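Local coordinates for protein TudS (Uncultured bacterium, PDB 6Z96) that catalyses the non-redox desulfuration of thiouracil at a [4Fe-4S] cluster, probably by way of a [4Fe-5S] intermediate, at residues S106-N111 and G116-G121; K4-A9 and L84-A89; P44-A47 and P53-P56; K23-N28 and D140-L145; E62-E67 and E122-A127. All blocks are in the same frame, centred on the assembly; numbering follows the deposited sequence.

Contact 1 (S106-N111 and G116-G121); sequences SGRIYN and GVSMAG
The carbonyl oxygen of I109 is gripped twice by the opposite strand: M119 N donates to I109 O at 2.9 Å, nearly in line with the C=O, and S118 CA makes a CA-H...O contact with it. M119 O repeats the pattern, taking I109 N at 3.0 Å. N111 N to V117 O continues the pairing at one end, and at the other G121 N reaches G107 O from above the carbonyl plane. I109 and M119 share a face, where I109 CD1 meets M119 CE at 3.8 Å. On the side away from I109 and M119, S118 OG lies over one face of the Y110 ring, 3.5 Å from Y110 CE1, and a water above the same face joins S118 OG to R108 NH1. N111 CG sits between its backbone N and carbonyl carbon (chi1 71°), which lays the amide across V117. N111 ND2 packs on V117 CG1 at 3.5 Å, and its hydrogen bond is to E115 OE1; OD1 takes R113 N, and a second water joins N111 OD1 to V117 N. An alanine here would probably leave E115 and R113 N without their amide partner, break the water bridge and take away the packing against V117 CG1. The arrangement is a two-stranded antiparallel beta hairpin, 108-110 with 118-120, on the protein surface beside strand 57-60, which I109, Y110 and N111 touch.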
# COMPACT_ATOMS: atom_id res chain seq x y z
N SER A 106 -3.14 -4.84 4.97
CA SER A 106 -4.25 -4.19 5.67
C SER A 106 -5.06 -5.13 6.54
O SER A 106 -5.65 -4.68 7.51
CB SER A 106 -5.14 -3.42 4.70
OG SER A 106 -5.61 -4.26 3.66
N GLY A 107 -5.07 -6.40 6.19
CA GLY A 107 -5.74 -7.44 6.98
C GLY A 107 -4.76 -8.44 7.56
O GLY A 107 -5.00 -9.00 8.64
N ARG A 108 -3.65 -8.68 6.86
CA ARG A 108 -2.64 -9.61 7.34
C ARG A 108 -1.24 -9.12 7.01
O ARG A 108 -1.05 -8.33 6.09
CB ARG A 108 -2.86 -11.03 6.77
CG ARG A 108 -2.82 -11.08 5.26
CD ARG A 108 -2.86 -12.50 4.70
NE ARG A 108 -3.11 -12.51 3.25
CZ ARG A 108 -2.17 -12.33 2.33
NH1 ARG A 108 -0.90 -12.15 2.68
NH2 ARG A 108 -2.49 -12.35 1.04
N ILE A 109 -0.27 -9.60 7.78
CA ILE A 109 1.15 -9.33 7.56
C ILE A 109 1.90 -10.59 8.02
O ILE A 109 1.35 -11.39 8.80
CB ILE A 109 1.67 -8.10 8.38
CG1 ILE A 109 1.32 -8.24 9.89
CG2 ILE A 109 1.22 -6.75 7.79
CD1 ILE A 109 2.01 -7.16 10.80
N TYR A 110 3.17 -10.73 7.61
CA TYR A 110 3.99 -11.82 8.14
C TYR A 110 4.34 -11.53 9.60
O TYR A 110 4.38 -10.37 10.01
CB TYR A 110 5.19 -12.13 7.25
CG TYR A 110 4.75 -12.81 5.98
CD1 TYR A 110 4.42 -14.16 5.96
CD2 TYR A 110 4.54 -12.07 4.82
CE1 TYR A 110 3.99 -14.78 4.80
CE2 TYR A 110 4.09 -12.69 3.65
CZ TYR A 110 3.82 -14.04 3.64
OH TYR A 110 3.40 -14.67 2.49
N ASN A 111 4.51 -12.59 10.41
CA ASN A 111 4.60 -12.43 11.84
C ASN A 111 5.94 -11.99 12.44
O ASN A 111 6.04 -11.95 13.67
CB ASN A 111 4.16 -13.73 12.54
CG ASN A 111 5.13 -14.88 12.39
OD1 ASN A 111 6.17 -14.79 11.73
ND2 ASN A 111 4.80 -16.00 13.02
N GLY A 116 7.38 -17.77 7.02
CA GLY A 116 6.25 -17.86 6.11
C GLY A 116 4.89 -17.92 6.80
O GLY A 116 3.92 -18.37 6.19
N VAL A 117 4.81 -17.46 8.04
CA VAL A 117 3.57 -17.48 8.80
C VAL A 117 2.93 -16.09 8.88
O VAL A 117 3.56 -15.14 9.35
CB VAL A 117 3.80 -18.09 10.20
CG1 VAL A 117 2.56 -17.94 11.09
CG2 VAL A 117 4.21 -19.56 10.08
N SER A 118 1.67 -15.99 8.47
CA SER A 118 0.92 -14.74 8.51
C SER A 118 0.09 -14.61 9.79
O SER A 118 -0.25 -15.60 10.44
CB SER A 118 -0.00 -14.63 7.30
OG SER A 118 0.75 -14.45 6.11
N MET A 119 -0.23 -13.39 10.13
CA MET A 119 -1.07 -13.09 11.27
C MET A 119 -1.94 -11.88 10.93
O MET A 119 -1.63 -11.13 9.99
CB MET A 119 -0.20 -12.82 12.51
CG MET A 119 0.56 -11.51 12.45
SD MET A 119 1.59 -11.30 13.91
CE MET A 119 2.02 -9.65 13.72
N ALA A 120 -2.99 -11.62 11.73
CA ALA A 120 -3.82 -10.43 11.51
C ALA A 120 -2.96 -9.21 11.85
O ALA A 120 -2.21 -9.23 12.83
CB ALA A 120 -5.06 -10.46 12.39
N GLY A 121 -3.03 -8.20 11.01
CA GLY A 121 -2.26 -6.99 11.24
C GLY A 121 -2.26 -6.09 10.02
O GLY A 121 -3.01 -6.31 9.08
O HOH W 1 0.85 -12.00 5.03
O HOH W 2 6.94 -15.34 9.17

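Contact 2 (K4-A9 and L84-A89); sequences KIIVSA and LGLCLA. With SF4 (iron/sulfur cluster), chain C.
I6 points at the helix and splits its two arms between neighbouring helical residues. Its CG1 is anti to the backbone N (chi1 -176°) and chi2 is also extended, which pushes CD1 outward as the longer arm; there I6 CD1 meets L86 CD2 at 3.8 Å, the two side chains crossing at a slant. The shorter arm turns to the cysteine one residue further along, and I6 CG2 lies 3.7 Å from C87 SG. The sulfur also approaches the end of the long arm, with C87 SG to I6 CD1 at 4.1 Å, and thus rests in the angle between the two branches. L86 comes directly toward the strand with one methyl of its fork, whereas C87 leaves the helix to one side, its SG beside the backbone N. All three meetings are apolar, and no hydrogen bond links the two segments. This is consistent with the layering of a Rossmann-like alpha/beta fold, strand order 2-1-3-4: strand 5-8 is an inner strand of the four-stranded parallel sheet, bonded on one side to strand 39-42 and on the other to 94-96, and helix 73-90 packs against one sheet face. I5 points to the other face, where L145 and L149 of helix 142-151 pack on it. F42 touches both I6 and L86, and I134 meets C87. At its C-terminal end the strand runs into the iron-sulfur site: S8 CB stands 3.4 Å from S1 of the cluster, and S8 OG takes part in a hydrogen bond with K98 N. C87 SG is far from this site, 12.6 Å from the same cluster sulfur.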
# COMPACT_ATOMS: atom_id res chain seq x y z
N LYS A 4 -10.07 10.82 -6.48
CA LYS A 4 -8.90 10.00 -6.79
C LYS A 4 -8.58 9.05 -5.64
O LYS A 4 -9.02 9.25 -4.51
CB LYS A 4 -7.67 10.88 -7.04
CG LYS A 4 -7.88 11.88 -8.16
CD LYS A 4 -6.63 12.69 -8.32
CE LYS A 4 -6.80 13.85 -9.27
NZ LYS A 4 -5.74 14.87 -9.04
N ILE A 5 -7.83 8.00 -5.94
CA ILE A 5 -7.37 7.08 -4.92
C ILE A 5 -5.85 6.94 -5.04
O ILE A 5 -5.29 7.21 -6.11
CB ILE A 5 -8.05 5.70 -5.01
CG1 ILE A 5 -7.60 4.89 -6.24
CG2 ILE A 5 -9.59 5.81 -4.93
CD1 ILE A 5 -8.11 3.41 -6.23
N ILE A 6 -5.22 6.47 -3.95
CA ILE A 6 -3.80 6.12 -4.02
C ILE A 6 -3.78 4.59 -4.14
O ILE A 6 -4.60 3.90 -3.52
CB ILE A 6 -3.05 6.65 -2.78
CG1 ILE A 6 -1.55 6.38 -2.88
CG2 ILE A 6 -3.59 6.08 -1.50
CD1 ILE A 6 -0.73 7.15 -1.80
N VAL A 7 -2.87 4.05 -4.98
CA VAL A 7 -2.82 2.61 -5.21
C VAL A 7 -1.40 2.12 -5.11
O VAL A 7 -0.52 2.72 -5.70
CB VAL A 7 -3.33 2.27 -6.64
CG1 VAL A 7 -3.40 0.76 -6.87
CG2 VAL A 7 -4.70 2.91 -6.91
N SER A 8 -1.16 0.99 -4.42
CA SER A 8 0.18 0.37 -4.39
C SER A 8 0.68 0.18 -5.83
O SER A 8 -0.04 -0.39 -6.65
CB SER A 8 0.10 -1.03 -3.77
OG SER A 8 -0.07 -0.93 -2.37
N ALA A 9 1.86 0.72 -6.14
CA ALA A 9 2.35 0.70 -7.52
C ALA A 9 2.46 -0.71 -8.10
O ALA A 9 2.24 -0.90 -9.31
CB ALA A 9 3.69 1.43 -7.63
N LEU A 84 0.99 9.56 3.06
CA LEU A 84 0.05 10.46 3.72
C LEU A 84 0.13 11.86 3.10
O LEU A 84 -0.90 12.47 2.84
CB LEU A 84 0.37 10.53 5.23
CG LEU A 84 -0.50 11.52 6.00
CD1 LEU A 84 -1.94 11.09 5.99
CD2 LEU A 84 -0.02 11.67 7.43
N GLY A 85 1.35 12.34 2.83
CA GLY A 85 1.54 13.65 2.22
C GLY A 85 0.89 13.76 0.86
O GLY A 85 0.30 14.80 0.54
N LEU A 86 0.97 12.69 0.05
CA LEU A 86 0.35 12.69 -1.26
C LEU A 86 -1.18 12.73 -1.10
O LEU A 86 -1.86 13.48 -1.81
CB LEU A 86 0.78 11.45 -2.05
CG LEU A 86 0.16 11.28 -3.41
CD1 LEU A 86 0.61 12.39 -4.33
CD2 LEU A 86 0.50 9.94 -4.02
N CYS A 87 -1.71 11.95 -0.15
CA CYS A 87 -3.17 11.96 0.09
C CYS A 87 -3.65 13.32 0.55
O CYS A 87 -4.68 13.78 0.07
CB CYS A 87 -3.55 10.89 1.10
SG CYS A 87 -3.38 9.20 0.48
N LEU A 88 -2.94 13.95 1.49
CA LEU A 88 -3.35 15.27 1.98
C LEU A 88 -3.29 16.31 0.87
O LEU A 88 -4.23 17.10 0.72
CB LEU A 88 -2.50 15.71 3.16
CG LEU A 88 -2.61 14.84 4.41
CD1 LEU A 88 -1.63 15.29 5.47
CD2 LEU A 88 -4.04 14.81 4.96
N ALA A 89 -2.23 16.29 0.06
CA ALA A 89 -2.09 17.26 -1.03
C ALA A 89 -3.16 17.10 -2.09
O ALA A 89 -3.63 18.10 -2.64
CB ALA A 89 -0.71 17.13 -1.67
FE1 SF4 C . 5.73 -3.47 -1.72
FE2 SF4 C . 3.85 -2.97 -3.59
FE3 SF4 C . 5.69 -1.01 -2.96
FE4 SF4 C . 3.68 -1.67 -1.21
S1 SF4 C . 3.48 -0.69 -3.30
S2 SF4 C . 5.86 -1.33 -0.68
S3 SF4 C . 3.52 -3.96 -1.55
S4 SF4 C . 6.09 -3.06 -3.97

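Contact 3 (P44-A47 and P53-P56). With SF4 (iron/sulfur cluster), chain C; EDO (1,2-ethanediol), chain E.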
# COMPACT_ATOMS: atom_id res chain seq x y z
N PRO A 44 5.48 2.91 -1.16
CA PRO A 44 6.13 3.47 0.03
C PRO A 44 7.59 3.06 0.19
O PRO A 44 8.39 3.89 0.64
CB PRO A 44 5.29 2.89 1.19
CG PRO A 44 3.91 2.61 0.57
CD PRO A 44 4.22 2.19 -0.85
N GLU A 45 7.95 1.81 -0.16
CA GLU A 45 9.33 1.39 0.05
C GLU A 45 10.30 2.09 -0.88
O GLU A 45 11.37 2.52 -0.44
CB GLU A 45 9.47 -0.12 0.03
CG GLU A 45 8.81 -0.67 1.28
CD GLU A 45 8.53 -2.16 1.26
OE1 GLU A 45 9.29 -2.89 0.58
OE2 GLU A 45 7.59 -2.61 1.96
N VAL A 46 9.92 2.24 -2.15
CA VAL A 46 10.77 2.94 -3.10
C VAL A 46 10.78 4.44 -2.75
O VAL A 46 11.84 5.07 -2.74
CB VAL A 46 10.31 2.68 -4.54
CG1 VAL A 46 11.01 3.61 -5.51
CG2 VAL A 46 10.55 1.22 -4.92
N ALA A 47 9.61 5.01 -2.38
CA ALA A 47 9.57 6.44 -2.02
C ALA A 47 10.45 6.71 -0.79
O ALA A 47 11.08 7.77 -0.70
CB ALA A 47 8.13 6.86 -1.72
N PRO A 53 15.92 -4.80 -6.64
CA PRO A 53 15.37 -5.59 -5.54
C PRO A 53 15.89 -5.16 -4.18
O PRO A 53 16.82 -4.37 -4.05
CB PRO A 53 15.82 -7.01 -5.91
CG PRO A 53 17.20 -6.76 -6.51
CD PRO A 53 16.94 -5.58 -7.39
N ARG A 54 15.27 -5.71 -3.13
CA ARG A 54 15.65 -5.44 -1.75
C ARG A 54 15.30 -6.69 -0.95
O ARG A 54 14.44 -7.47 -1.36
CB ARG A 54 14.93 -4.17 -1.22
CG ARG A 54 13.44 -4.22 -1.39
CD ARG A 54 12.84 -2.86 -1.05
NE ARG A 54 11.39 -2.84 -1.31
CZ ARG A 54 10.84 -2.65 -2.50
NH1 ARG A 54 11.61 -2.47 -3.58
NH2 ARG A 54 9.52 -2.69 -2.64
N PRO A 55 15.97 -6.91 0.18
CA PRO A 55 15.70 -8.15 0.93
C PRO A 55 14.29 -8.12 1.51
O PRO A 55 13.79 -7.05 1.87
CB PRO A 55 16.73 -8.13 2.06
CG PRO A 55 17.67 -7.02 1.77
CD PRO A 55 17.01 -6.08 0.82
N PRO A 56 13.68 -9.30 1.70
CA PRO A 56 12.38 -9.34 2.38
C PRO A 56 12.49 -8.76 3.78
O PRO A 56 13.54 -8.86 4.43
CB PRO A 56 12.06 -10.83 2.47
CG PRO A 56 12.93 -11.49 1.45
CD PRO A 56 14.16 -10.66 1.34
FE1 SF4 C . 5.73 -3.47 -1.72
FE2 SF4 C . 3.85 -2.97 -3.59
FE3 SF4 C . 5.69 -1.01 -2.96
FE4 SF4 C . 3.68 -1.67 -1.21
S1 SF4 C . 3.48 -0.69 -3.30
S2 SF4 C . 5.86 -1.33 -0.68
S3 SF4 C . 3.52 -3.96 -1.55
S4 SF4 C . 6.09 -3.06 -3.97
C1 EDO E . 11.22 -5.19 1.62
O1 EDO E . 9.89 -5.16 2.11
C2 EDO E . 12.08 -4.18 2.28
O2 EDO E . 13.47 -4.37 2.03
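E45 OE1 and the guanidinium of R54 meet in a salt bridge built on a single carboxylate oxygen. R54 NE donates to E45 OE1 at 2.8 Å in a fairly straight bond, while R54 NH2 adds a weak second bond to E45 OE1 at 3.2 Å. The oxygen lies in the guanidinium plane and uses its anti lone pair, yet the carboxylate and guanidinium planes stand 89° apart, so this is not the flat two-oxygen, two-nitrogen pairing. The two chains cross at about a right angle. R54 CG lies between its backbone N and carbonyl carbon (chi1 53°), and from there the chain runs extended to NE, reaching helix 44-47. E45 CG lies beside its backbone N, anti to the carbonyl carbon (chi1 -70°), and the chain beyond is extended, which lays the carboxyl group along the cluster, with E45 CD 3.4 Å from cluster sulfur S2. Outside the segments, S103 OG bonds E45 OE2, V16 O takes R54 NH2 and P51 O takes R54 NH1. An ethanediol, probably from the crystallisation liquor, donates through O1 to E45 OE1 at 2.8 Å. R54 NH2 stands 3.7 Å from cluster sulfur S4, and the bound hydrosulfuric acid touches both E45 and R54. The chemistry thus sets an acidic and a basic group, each fixed in rotation by several bonds, beside the cluster and the bound hydrosulfuric acid, consistent with a place in handling the thiouracil sulfur.

Contact 4 (K23-N28 and D140-L145)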
# COMPACT_ATOMS: atom_id res chain seq x y z
N LYS A 23 2.61 -7.09 -9.12
CA LYS A 23 1.41 -7.77 -8.62
C LYS A 23 0.23 -7.18 -9.35
O LYS A 23 -0.79 -6.81 -8.75
CB LYS A 23 1.27 -7.50 -7.11
CG LYS A 23 2.36 -8.16 -6.28
CD LYS A 23 2.25 -9.69 -6.38
CE LYS A 23 3.11 -10.43 -5.39
NZ LYS A 23 3.02 -11.90 -5.61
N GLY A 24 0.37 -7.05 -10.67
CA GLY A 24 -0.64 -6.43 -11.49
C GLY A 24 -1.92 -7.23 -11.40
O GLY A 24 -1.89 -8.46 -11.55
N ILE A 25 -3.01 -6.57 -11.03
CA ILE A 25 -4.28 -7.26 -10.89
C ILE A 25 -5.17 -7.02 -12.11
O ILE A 25 -5.09 -5.97 -12.76
CB ILE A 25 -4.97 -6.95 -9.55
CG1 ILE A 25 -5.07 -5.43 -9.34
CG2 ILE A 25 -4.22 -7.65 -8.41
CD1 ILE A 25 -5.56 -4.95 -7.91
N VAL A 26 -5.99 -8.01 -12.42
CA VAL A 26 -6.86 -7.95 -13.56
C VAL A 26 -8.16 -7.37 -13.07
O VAL A 26 -8.83 -7.98 -12.24
CB VAL A 26 -7.05 -9.33 -14.19
CG1 VAL A 26 -7.96 -9.22 -15.41
CG2 VAL A 26 -5.69 -9.93 -14.56
N SER A 27 -8.47 -6.16 -13.50
CA SER A 27 -9.65 -5.47 -13.05
C SER A 27 -10.06 -4.43 -14.06
O SER A 27 -9.36 -3.44 -14.25
CB SER A 27 -9.38 -4.80 -11.70
OG SER A 27 -10.44 -3.94 -11.32
N ASN A 28 -11.23 -4.62 -14.67
CA ASN A 28 -11.75 -3.64 -15.62
C ASN A 28 -12.00 -2.29 -14.92
O ASN A 28 -11.77 -1.23 -15.48
CB ASN A 28 -13.05 -4.14 -16.26
CG ASN A 28 -12.86 -5.35 -17.14
OD1 ASN A 28 -11.78 -5.57 -17.70
ND2 ASN A 28 -13.89 -6.19 -17.26
N ASP A 140 -8.27 -7.74 -2.39
CA ASP A 140 -9.36 -8.71 -2.17
C ASP A 140 -10.69 -8.00 -1.85
O ASP A 140 -11.70 -8.67 -1.59
CB ASP A 140 -9.03 -9.61 -0.98
CG ASP A 140 -7.74 -10.40 -1.16
OD1 ASP A 140 -7.47 -10.85 -2.28
OD2 ASP A 140 -6.99 -10.55 -0.17
N GLN A 141 -10.71 -6.64 -1.83
CA GLN A 141 -11.87 -5.83 -1.47
C GLN A 141 -12.20 -4.81 -2.57
O GLN A 141 -12.70 -3.73 -2.26
CB GLN A 141 -11.59 -5.10 -0.15
CG GLN A 141 -11.27 -6.05 0.98
CD GLN A 141 -10.89 -5.31 2.22
OE1 GLN A 141 -9.91 -4.55 2.25
NE2 GLN A 141 -11.65 -5.52 3.28
N LEU A 142 -11.93 -5.14 -3.84
CA LEU A 142 -12.23 -4.22 -4.94
C LEU A 142 -13.70 -3.85 -5.02
O LEU A 142 -13.97 -2.67 -5.24
CB LEU A 142 -11.74 -4.73 -6.31
CG LEU A 142 -10.25 -4.92 -6.42
CD1 LEU A 142 -9.88 -5.45 -7.79
CD2 LEU A 142 -9.52 -3.63 -6.20
N PRO A 143 -14.66 -4.79 -4.81
CA PRO A 143 -16.08 -4.38 -4.90
C PRO A 143 -16.42 -3.33 -3.85
O PRO A 143 -17.10 -2.35 -4.16
CB PRO A 143 -16.84 -5.69 -4.66
CG PRO A 143 -15.89 -6.79 -5.08
CD PRO A 143 -14.54 -6.24 -4.59
N GLU A 144 -15.92 -3.51 -2.62
CA GLU A 144 -16.18 -2.60 -1.52
C GLU A 144 -15.55 -1.21 -1.79
O GLU A 144 -16.16 -0.17 -1.53
CB GLU A 144 -15.64 -3.22 -0.22
CG GLU A 144 -16.35 -4.50 0.19
CD GLU A 144 -15.75 -5.83 -0.26
OE1 GLU A 144 -15.18 -5.90 -1.37
OE2 GLU A 144 -15.92 -6.82 0.49
N LEU A 145 -14.29 -1.19 -2.30
CA LEU A 145 -13.64 0.07 -2.60
C LEU A 145 -14.39 0.80 -3.73
O LEU A 145 -14.64 2.02 -3.67
CB LEU A 145 -12.17 -0.21 -3.02
CG LEU A 145 -11.44 0.97 -3.64
CD1 LEU A 145 -11.36 2.17 -2.67
CD2 LEU A 145 -10.04 0.56 -4.09
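S27 and L142 face each other with their CA atoms 8.6 Å apart, an irregular loop meeting the first turn of helix 142-151, and no backbone bond joins the two. Side chains bridge the distance. L142 is extended at chi2 (179°), which carries CD1 toward the loop, and this one methyl does the touching: L142 CD1 lies 3.9 Å from S27 OG and 4.0 Å from S27 CB. I25 reaches the same methyl more loosely, its CD1 at 4.4 Å from L142 CD1, and since I25 is modelled in two conformers this approach is less certain. The hydroxyl of S27 has its polar partner just past its own segment, at L30 N. With OG anti to the backbone N (chi1 171°) it N-caps helix 28-35 there, and it meets the leucine only by van der Waals contact. L96 touches L142 from the central sheet, while L11, L30 and E139 touch I25. Two helix starts are thereby brought together, since Q141 is at the N-cap position of helix 142-151. The contact between the two segments is van der Waals in kind, one leucine methyl against a serine and an isoleucine, with neither charge nor hydrogen bond passing between loop and helix.

Contact 5 (E62-E67 and E122-A127)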
# COMPACT_ATOMS: atom_id res chain seq x y z
N GLU A 62 6.91 -2.06 16.24
CA GLU A 62 7.15 -0.77 15.59
C GLU A 62 8.34 -0.82 14.64
O GLU A 62 8.46 0.06 13.79
CB GLU A 62 7.46 0.30 16.67
CG GLU A 62 6.33 0.58 17.64
CD GLU A 62 5.21 1.25 16.90
OE1 GLU A 62 5.50 2.19 16.13
OE2 GLU A 62 4.04 0.83 17.06
N HIS A 63 9.24 -1.81 14.78
CA HIS A 63 10.41 -1.90 13.91
C HIS A 63 10.08 -2.67 12.64
O HIS A 63 9.12 -3.44 12.60
CB HIS A 63 11.54 -2.65 14.65
CG HIS A 63 12.12 -1.84 15.76
ND1 HIS A 63 13.32 -1.16 15.62
CD2 HIS A 63 11.65 -1.62 17.01
CE1 HIS A 63 13.54 -0.54 16.78
NE2 HIS A 63 12.58 -0.80 17.65
N VAL A 64 10.91 -2.48 11.61
CA VAL A 64 10.80 -3.27 10.38
C VAL A 64 12.24 -3.71 10.11
O VAL A 64 13.16 -2.87 10.14
CB VAL A 64 10.24 -2.52 9.18
CG1 VAL A 64 10.06 -3.50 8.00
CG2 VAL A 64 8.89 -1.86 9.54
N VAL A 65 12.44 -5.03 10.01
CA VAL A 65 13.80 -5.54 9.85
C VAL A 65 13.88 -6.57 8.74
O VAL A 65 12.87 -7.20 8.38
CB VAL A 65 14.29 -6.19 11.18
CG1 VAL A 65 14.21 -5.21 12.35
CG2 VAL A 65 13.52 -7.47 11.48
N THR A 66 15.09 -6.79 8.24
CA THR A 66 15.31 -7.88 7.29
C THR A 66 15.72 -9.15 8.09
O THR A 66 15.99 -9.06 9.30
CB THR A 66 16.40 -7.49 6.29
OG1 THR A 66 17.67 -7.43 6.95
CG2 THR A 66 16.08 -6.20 5.56
N GLU A 67 15.81 -10.32 7.41
CA GLU A 67 16.18 -11.56 8.12
C GLU A 67 17.58 -11.49 8.73
O GLU A 67 17.83 -12.11 9.77
CB GLU A 67 16.07 -12.76 7.18
CG GLU A 67 16.05 -14.08 7.94
CD GLU A 67 15.84 -15.31 7.08
OE1 GLU A 67 15.53 -15.16 5.88
OE2 GLU A 67 15.99 -16.43 7.62
N GLU A 122 -1.46 -5.03 10.09
CA GLU A 122 -1.40 -4.09 8.99
C GLU A 122 0.02 -3.60 8.81
O GLU A 122 0.82 -3.68 9.73
CB GLU A 122 -2.38 -2.93 9.20
CG GLU A 122 -2.11 -2.11 10.43
CD GLU A 122 -3.28 -1.26 10.91
OE1 GLU A 122 -3.08 -0.53 11.91
OE2 GLU A 122 -4.38 -1.33 10.32
N GLY A 123 0.32 -3.13 7.61
CA GLY A 123 1.64 -2.60 7.32
C GLY A 123 1.77 -1.18 7.84
O GLY A 123 0.79 -0.56 8.26
N LYS A 124 2.99 -0.64 7.81
CA LYS A 124 3.25 0.72 8.32
C LYS A 124 2.50 1.82 7.60
O LYS A 124 2.06 2.77 8.25
CB LYS A 124 4.74 1.02 8.23
CG LYS A 124 5.55 0.22 9.22
CD LYS A 124 5.61 1.05 10.49
CE LYS A 124 6.85 0.84 11.29
NZ LYS A 124 6.95 1.87 12.39
N THR A 125 2.36 1.73 6.27
CA THR A 125 1.68 2.76 5.51
C THR A 125 0.18 2.67 5.78
O THR A 125 -0.43 3.69 6.08
CB THR A 125 2.02 2.64 4.03
OG1 THR A 125 3.41 2.97 3.87
CG2 THR A 125 1.21 3.62 3.17
N THR A 126 -0.39 1.46 5.74
CA THR A 126 -1.81 1.30 6.07
C THR A 126 -2.14 1.85 7.46
O THR A 126 -3.11 2.60 7.60
CB THR A 126 -2.15 -0.17 6.02
OG1 THR A 126 -2.00 -0.60 4.67
CG2 THR A 126 -3.59 -0.45 6.54
N ALA A 127 -1.30 1.53 8.45
CA ALA A 127 -1.56 2.02 9.81
C ALA A 127 -1.59 3.54 9.88
O ALA A 127 -2.49 4.10 10.53
CB ALA A 127 -0.50 1.47 10.76
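K124 NZ donates to E62 O at 2.7 Å, arriving tilted 15° from the carbonyl plane, and this bond is the close end of the contact. Just behind it the lysine chain lies against V64, the two side chains sliding past each other in opposite directions: V64 CG2 is 3.8 Å from K124 CE and 3.9 Å from K124 CG. A bend at chi2 (-90°) folds the lysine so that both methylenes stay on this valine methyl while the ammonium turns to the carbonyl. The inner side is tight, since V64 is buried and also packs on F76, V72 and A57. On the outer side the exposed E62 is looser: its OE1 remains 4.0 Å from K124 NZ, opposite charges beyond salt-bridge range. The ammonium instead has its salt bridge with D77 of helix 73-90. A methionine in place of K124 could still cover V64 but would probably leave E62 O without this donor and D77 without its counter-charge. G123 holds the N-cap position just before the lysine. The arrangement thus joins a beta hairpin, strands 57-60 and 63-66, through its turn (E62) and early second strand (V64) to the first turn of helix 124-131.

Contacts 2 and 4 belong to the layered alpha/beta core, about 17 Å apart between centres and joined where I5 packs on L145; helices 73-90 and 142-151 flank the parallel sheet at these points. Contacts 1 and 5 involve the two hairpins, and contact 3 lies at the loop leading into the first. Contact 5 is about 11 Å from contact 1 and 12 Å from contact 3 between centres, and touches both, I109 against E122 and P44 against T125. Along the chain contact 4 encloses contacts 1, 3 and 5, while contact 2 crosses contacts 4 and 5 and encloses contact 3. Contacts 2 and 3 both reach the iron-sulfur cluster, which sits where the sheet's end meets the E45-R54 pair.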